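Side-chain contacts in cellulase (Soil metagenome, PDB 5I2U), which probably hydrolyses the beta-1,4-glucosidic bonds of cellulose, as a salt-tolerant TIM-barrel enzyme of glycoside hydrolase family 5: residues E171-T174 with Y175-V179; V194-P197 with H198-D202; H228-W231 with L232-T236. All coordinates share one frame; numbering follows the deposited sequence.

Interaction 1: residues E171-T174 with Y175-V179; sequences EVKT and YSEEV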
# COMPACT_ATOMS: atom_id res chain seq x y z
N GLU A 171 -19.50 -9.31 -3.21
CA GLU A 171 -19.85 -7.91 -2.92
C GLU A 171 -18.65 -6.95 -3.11
O GLU A 171 -18.83 -5.79 -3.54
CB GLU A 171 -20.38 -7.80 -1.49
CG GLU A 171 -21.02 -6.46 -1.16
CD GLU A 171 -21.67 -6.43 0.22
OE1 GLU A 171 -21.71 -7.47 0.91
OE2 GLU A 171 -22.13 -5.34 0.62
N VAL A 172 -17.45 -7.45 -2.81
CA VAL A 172 -16.23 -6.68 -2.97
C VAL A 172 -15.81 -6.64 -4.45
O VAL A 172 -15.28 -5.63 -4.92
CB VAL A 172 -15.08 -7.24 -2.09
CG1 VAL A 172 -13.80 -6.42 -2.28
CG2 VAL A 172 -15.49 -7.23 -0.62
N LYS A 173 -16.05 -7.73 -5.17
CA LYS A 173 -15.80 -7.77 -6.62
C LYS A 173 -16.68 -6.78 -7.38
O LYS A 173 -16.22 -6.18 -8.34
CB LYS A 173 -16.03 -9.19 -7.17
CG LYS A 173 -15.58 -9.43 -8.61
CD LYS A 173 -16.16 -10.74 -9.13
CE LYS A 173 -15.66 -11.09 -10.51
NZ LYS A 173 -16.67 -11.88 -11.27
N THR A 174 -17.94 -6.65 -6.98
CA THR A 174 -18.88 -5.73 -7.62
C THR A 174 -18.43 -4.30 -7.41
O THR A 174 -18.32 -3.54 -8.37
CB THR A 174 -20.31 -5.91 -7.07
OG1 THR A 174 -20.68 -7.30 -7.13
CG2 THR A 174 -21.32 -5.06 -7.86
N TYR A 175 -18.16 -3.94 -6.16
CA TYR A 175 -17.56 -2.65 -5.80
C TYR A 175 -16.34 -2.36 -6.66
O TYR A 175 -16.18 -1.25 -7.19
CB TYR A 175 -17.17 -2.68 -4.32
CG TYR A 175 -16.31 -1.54 -3.78
CD1 TYR A 175 -14.93 -1.47 -4.07
CD2 TYR A 175 -16.84 -0.58 -2.93
CE1 TYR A 175 -14.13 -0.46 -3.56
CE2 TYR A 175 -16.04 0.44 -2.41
CZ TYR A 175 -14.68 0.49 -2.72
OH TYR A 175 -13.89 1.50 -2.21
N SER A 176 -15.49 -3.37 -6.79
CA SER A 176 -14.23 -3.24 -7.50
C SER A 176 -14.41 -3.06 -9.00
O SER A 176 -13.79 -2.17 -9.59
CB SER A 176 -13.34 -4.45 -7.21
OG SER A 176 -12.97 -4.42 -5.85
N GLU A 177 -15.26 -3.89 -9.61
CA GLU A 177 -15.65 -3.74 -11.04
C GLU A 177 -16.16 -2.31 -11.30
O GLU A 177 -15.71 -1.66 -12.24
CB GLU A 177 -16.73 -4.76 -11.44
CG GLU A 177 -16.21 -6.18 -11.63
CD GLU A 177 -17.29 -7.27 -11.60
OE1 GLU A 177 -18.43 -7.02 -11.14
OE2 GLU A 177 -16.98 -8.40 -12.04
N GLU A 178 -17.05 -1.84 -10.44
CA GLU A 178 -17.65 -0.51 -10.60
C GLU A 178 -16.67 0.66 -10.44
O GLU A 178 -16.72 1.61 -11.21
CB GLU A 178 -18.85 -0.36 -9.68
CG GLU A 178 -20.05 -1.17 -10.13
CD GLU A 178 -21.26 -1.02 -9.23
OE1 GLU A 178 -21.33 -0.05 -8.45
OE2 GLU A 178 -22.16 -1.90 -9.31
N VAL A 179 -15.78 0.57 -9.45
CA VAL A 179 -14.75 1.60 -9.24
C VAL A 179 -13.68 1.55 -10.32
O VAL A 179 -13.25 2.59 -10.83
CB VAL A 179 -14.12 1.49 -7.83
CG1 VAL A 179 -12.94 2.44 -7.67
CG2 VAL A 179 -15.16 1.76 -6.75
O HOH W 1 -20.84 -8.57 -10.25

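Interaction 2: residues V194-P197 with H198-D202; sequences VGSP and HWDQD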
# COMPACT_ATOMS: atom_id res chain seq x y z
N VAL A 194 -6.48 -4.19 -5.70
CA VAL A 194 -7.83 -4.62 -5.30
C VAL A 194 -7.80 -5.43 -4.02
O VAL A 194 -7.16 -6.47 -3.95
CB VAL A 194 -8.49 -5.46 -6.41
CG1 VAL A 194 -9.85 -6.02 -5.97
CG2 VAL A 194 -8.64 -4.62 -7.67
N GLY A 195 -8.51 -4.95 -3.01
CA GLY A 195 -8.61 -5.61 -1.73
C GLY A 195 -9.57 -6.77 -1.78
O GLY A 195 -10.36 -6.89 -2.72
N SER A 196 -9.51 -7.61 -0.76
CA SER A 196 -10.39 -8.76 -0.62
C SER A 196 -10.78 -8.95 0.85
O SER A 196 -10.12 -8.39 1.75
CB SER A 196 -9.74 -10.01 -1.20
OG SER A 196 -8.54 -10.34 -0.54
N PRO A 197 -11.85 -9.74 1.11
CA PRO A 197 -12.36 -9.82 2.49
C PRO A 197 -11.40 -10.46 3.49
O PRO A 197 -10.41 -11.11 3.10
CB PRO A 197 -13.65 -10.65 2.36
CG PRO A 197 -13.98 -10.66 0.91
CD PRO A 197 -12.68 -10.53 0.19
N HIS A 198 -11.70 -10.24 4.76
CA HIS A 198 -10.84 -10.63 5.88
C HIS A 198 -9.45 -9.99 5.76
O HIS A 198 -8.43 -10.67 5.84
CB HIS A 198 -10.79 -12.16 6.04
CG HIS A 198 -12.10 -12.74 6.47
ND1 HIS A 198 -12.93 -13.42 5.61
CD2 HIS A 198 -12.73 -12.73 7.67
CE1 HIS A 198 -14.01 -13.80 6.26
NE2 HIS A 198 -13.91 -13.40 7.51
N TRP A 199 -9.45 -8.67 5.59
CA TRP A 199 -8.23 -7.86 5.62
C TRP A 199 -7.24 -8.29 4.54
O TRP A 199 -6.05 -8.46 4.81
CB TRP A 199 -7.63 -7.88 7.04
CG TRP A 199 -8.68 -7.55 8.05
CD1 TRP A 199 -9.17 -6.30 8.34
CD2 TRP A 199 -9.45 -8.47 8.84
NE1 TRP A 199 -10.15 -6.39 9.30
CE2 TRP A 199 -10.35 -7.70 9.62
CE3 TRP A 199 -9.45 -9.87 8.98
CZ2 TRP A 199 -11.24 -8.29 10.53
CZ3 TRP A 199 -10.34 -10.45 9.89
CH2 TRP A 199 -11.23 -9.66 10.65
N ASP A 200 -7.76 -8.46 3.33
CA ASP A 200 -6.98 -8.95 2.19
C ASP A 200 -6.29 -10.30 2.48
O ASP A 200 -5.11 -10.47 2.17
CB ASP A 200 -5.98 -7.91 1.70
CG ASP A 200 -6.57 -6.51 1.65
OD1 ASP A 200 -7.64 -6.33 1.02
OD2 ASP A 200 -5.97 -5.59 2.25
N GLN A 201 -7.03 -11.24 3.07
CA GLN A 201 -6.57 -12.63 3.27
C GLN A 201 -7.28 -13.65 2.37
O GLN A 201 -6.77 -14.74 2.19
CB GLN A 201 -6.74 -13.04 4.73
CG GLN A 201 -5.85 -12.27 5.71
CD GLN A 201 -6.25 -12.47 7.16
OE1 GLN A 201 -6.90 -13.45 7.50
NE2 GLN A 201 -5.87 -11.53 8.01
N ASP A 202 -8.42 -13.29 1.78
CA ASP A 202 -9.22 -14.25 1.01
C ASP A 202 -8.88 -14.27 -0.48
O ASP A 202 -9.76 -14.16 -1.32
CB ASP A 202 -10.72 -13.98 1.22
CG ASP A 202 -11.14 -14.19 2.65
OD1 ASP A 202 -10.37 -14.80 3.40
OD2 ASP A 202 -12.25 -13.73 3.03

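Interaction 3: residues H228-W231 with L232-T236; sequences HEAW and LRDRT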
# COMPACT_ATOMS: atom_id res chain seq x y z
N HIS A 228 0.06 -13.89 11.75
CA HIS A 228 -0.35 -14.68 10.60
C HIS A 228 0.77 -15.66 10.24
O HIS A 228 1.85 -15.25 9.80
CB HIS A 228 -0.74 -13.77 9.44
CG HIS A 228 -1.91 -12.88 9.75
ND1 HIS A 228 -1.88 -11.51 9.57
CD2 HIS A 228 -3.14 -13.16 10.25
CE1 HIS A 228 -3.04 -10.99 9.94
NE2 HIS A 228 -3.82 -11.97 10.36
N GLU A 229 0.48 -16.94 10.44
CA GLU A 229 1.45 -18.02 10.25
C GLU A 229 1.56 -18.45 8.77
O GLU A 229 1.05 -17.75 7.88
CB GLU A 229 1.07 -19.20 11.17
CG GLU A 229 1.14 -18.82 12.64
CD GLU A 229 0.83 -19.96 13.58
OE1 GLU A 229 0.23 -20.97 13.13
OE2 GLU A 229 1.18 -19.82 14.77
N ALA A 230 2.25 -19.56 8.52
CA ALA A 230 2.58 -20.04 7.16
C ALA A 230 1.41 -20.23 6.19
O ALA A 230 1.59 -20.08 4.99
CB ALA A 230 3.38 -21.34 7.26
N TRP A 231 0.22 -20.55 6.70
CA TRP A 231 -0.96 -20.74 5.86
C TRP A 231 -1.18 -19.59 4.85
O TRP A 231 -1.46 -19.85 3.67
CB TRP A 231 -2.22 -20.97 6.70
CG TRP A 231 -2.59 -19.86 7.65
CD1 TRP A 231 -2.20 -19.73 8.95
CD2 TRP A 231 -3.46 -18.76 7.38
NE1 TRP A 231 -2.76 -18.61 9.51
CE2 TRP A 231 -3.54 -17.99 8.57
CE3 TRP A 231 -4.18 -18.34 6.25
CZ2 TRP A 231 -4.31 -16.82 8.66
CZ3 TRP A 231 -4.95 -17.17 6.34
CH2 TRP A 231 -5.01 -16.43 7.54
N LEU A 232 -1.01 -18.35 5.30
CA LEU A 232 -1.28 -17.17 4.47
C LEU A 232 -0.33 -17.06 3.27
O LEU A 232 -0.74 -16.67 2.17
CB LEU A 232 -1.25 -15.90 5.34
CG LEU A 232 -1.60 -14.55 4.70
CD1 LEU A 232 -2.86 -14.60 3.85
CD2 LEU A 232 -1.74 -13.47 5.78
N ARG A 233 0.94 -17.42 3.49
CA ARG A 233 1.93 -17.52 2.39
C ARG A 233 1.57 -18.62 1.39
O ARG A 233 1.75 -18.44 0.18
CB ARG A 233 3.32 -17.80 2.94
CG ARG A 233 3.93 -16.67 3.75
CD ARG A 233 5.42 -16.93 3.97
NE ARG A 233 5.66 -18.05 4.88
CZ ARG A 233 5.76 -17.98 6.21
NH1 ARG A 233 5.64 -16.81 6.86
NH2 ARG A 233 5.98 -19.09 6.90
N ASP A 234 1.08 -19.75 1.91
CA ASP A 234 0.69 -20.91 1.09
C ASP A 234 -0.57 -20.60 0.28
O ASP A 234 -0.62 -20.90 -0.92
CB ASP A 234 0.42 -22.14 1.97
CG ASP A 234 1.67 -22.67 2.65
OD1 ASP A 234 2.76 -22.61 2.06
OD2 ASP A 234 1.55 -23.21 3.77
N ARG A 235 -1.56 -19.99 0.95
CA ARG A 235 -2.74 -19.47 0.26
C ARG A 235 -2.37 -18.47 -0.84
O ARG A 235 -2.91 -18.54 -1.94
CB ARG A 235 -3.68 -18.79 1.24
CG ARG A 235 -4.96 -18.31 0.59
CD ARG A 235 -5.87 -17.66 1.61
NE ARG A 235 -6.42 -18.63 2.54
CZ ARG A 235 -7.30 -18.34 3.49
NH1 ARG A 235 -7.74 -17.09 3.67
NH2 ARG A 235 -7.74 -19.32 4.29
N THR A 236 -1.46 -17.55 -0.53
CA THR A 236 -1.04 -16.55 -1.52
C THR A 236 -0.34 -17.22 -2.70
O THR A 236 -0.64 -16.89 -3.85
CB THR A 236 -0.15 -15.46 -0.87
OG1 THR A 236 -0.92 -14.77 0.14
CG2 THR A 236 0.33 -14.45 -1.90

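Interaction 1: residues E171-T174 with Y175-V179
Lys173 and Glu177, one helical turn apart, meet at a slant along helix 169-186. The lysine leaves the backbone fully stretched, CG anti to its N (chi1 -170°), whereas Glu177, with CG beside its own N, reaches back toward the preceding turn. Its carboxylate arrives against the flank of the lysine chain: Glu177 OE2 is 3.4 Å from Lys173 CE and 3.6 Å from Lys173 NZ, a salt bridge in which the ammonium is met from the side. The stronger acid partner of NZ is Asp209, and Glu177 supplies a looser second charge. The other oxygen, Glu177 OE1, accepts a hydrogen bond of 3.0 Å from a water that also reaches Thr174 OG1, though weakly; that hydroxyl is held by Glu170 O.

Thr174 and Glu178 run alongside each other in the same direction, Thr174 CG2 lying 3.6 Å from Glu178 OE2, while OE1 of this glutamate pairs with Lys140. Ser176 behaves differently and folds back on the helix. Its OG bonds to Val172 O at 2.8 Å, and its backbone N reaches the same oxygen at 2.9 Å from the opposite face of the carbonyl plane, so the buried hydroxyl is satisfied within the helix.

Tyr175 directs its ring away from this turn, with Val179 CG2 over one face, toward the rim, and bonds through OH to Ile160 O. Resting on Thr136 and Ala139, it packs helix 169-186, the helix between strands 156-159 and 192-194 in a beta-alpha-beta unit, on the preceding helix 136-150.

Interaction 2: residues V194-P197 with H198-D202
Pro197 and Asp202 cross at about a right angle, the CB corner of the proline ring meeting the carboxylate with Pro197 CB 3.4 Å from Asp202 OD2. In the backbone, Asp202 N bonds to Pro197 O at 3.2 Å, and Gln201 N adds a weak bond to the same oxygen, drawing the chain into a tight turn. One residue earlier, Ser196 and Asp200 grip each other twice. Ser196 N donates to the anti lone pair of Asp200 OD1 at 2.9 Å, and Asp200 N returns a bond of 2.8 Å to Ser196 O. Asp200 OD1 also sits 3.0 Å from Gly195 CA, where a beta carbon would clash with it.

This compact shape depends on His198, Trp199 and Asp200, whose backbones all adopt left-handed helical angles. Farther out, Asp200 rests on Glu163 and Pro164 and on Thr220 and His222 of strand 217-224, while the indole of Trp199 stands edge-to-face with Tyr166. The turn follows the C-terminal end of strand 192-194, the end of a TIM barrel that carries the active site.

Asp202 is itself fixed by His198, and its OD1 has a long, weak ion pair with Arg235. ND1 of the imidazole donates to the syn lone pair of Asp202 OD2 at 2.7 Å, almost straight (172°), with the oxygen in the ring plane. An alanine here would take away the carboxylate, and His198 ND1 would probably be left without its acceptor and the imidazole freer to turn. OD2 also lies 3.2 Å from Pro197 O, another acceptor; each of the two oxygens has its own donor, His198 ND1 for one and backbone N-H groups for the other, which probably eases their mutual repulsion while the straight in-plane bond orients the imidazole.

Interaction 3: residues H228-W231 with L232-T236
Trp231 lays its indole over the start of the next residue, so that Leu232 CB sits 4.0 Å from the centroid of the six-membered ring, 15° off its normal, in a CH-pi contact. The pair lies in the first turn of helix 230-241, which links strands 217-224 and 246-252 in a beta-alpha-beta unit of the TIM barrel. With CG placed between the backbone N and carbonyl carbon (chi1 60°), the indole stays close to the helix. There its CZ3 meets Arg235 one turn on: the atom stands 3.8 Å above the guanidinium plane, over its centre, and the two planes are 60° apart, so the ring presents its edge to a flat charged face. Arg235 NH1 bonds to Gln201 O.

On another side of the helix Arg233 bends at chi3 and sets a guanidinium face, toward its rim, over Ala230 CA, with NH2 3.5 Å from Ala230 CB; this group also makes a cation-pi contact with Tyr270. Leu232 reaches back with CD2 to within 3.8 Å of His228 CB and packs inward on Met221 and Phe223. Leu232 O accepts two bonds, Thr236 OG1 reaching it at 2.8 Å from the carbonyl face opposite that used by Thr236 N.

In the fold
From the N terminus onward the three contacts follow in series; none nests within or crosses another, and since each joins adjoining segments, none closes a long loop. Interaction 1 lies on helix 169-186, which leads to strand 192-194 and then to the turn of interaction 2. These two touch through packing, Val172 CG1 lying 3.5 Å from Gly195 O. After strand 217-224 the chain reaches interaction 3 at the start of helix 230-241. There Trp231 CH2 packs 3.5 Å from Gln201 OE1 of interaction 2. Residues 194-202 thus bridge the two helices, whose own contacts stay about 13 Å apart at their nearest atoms.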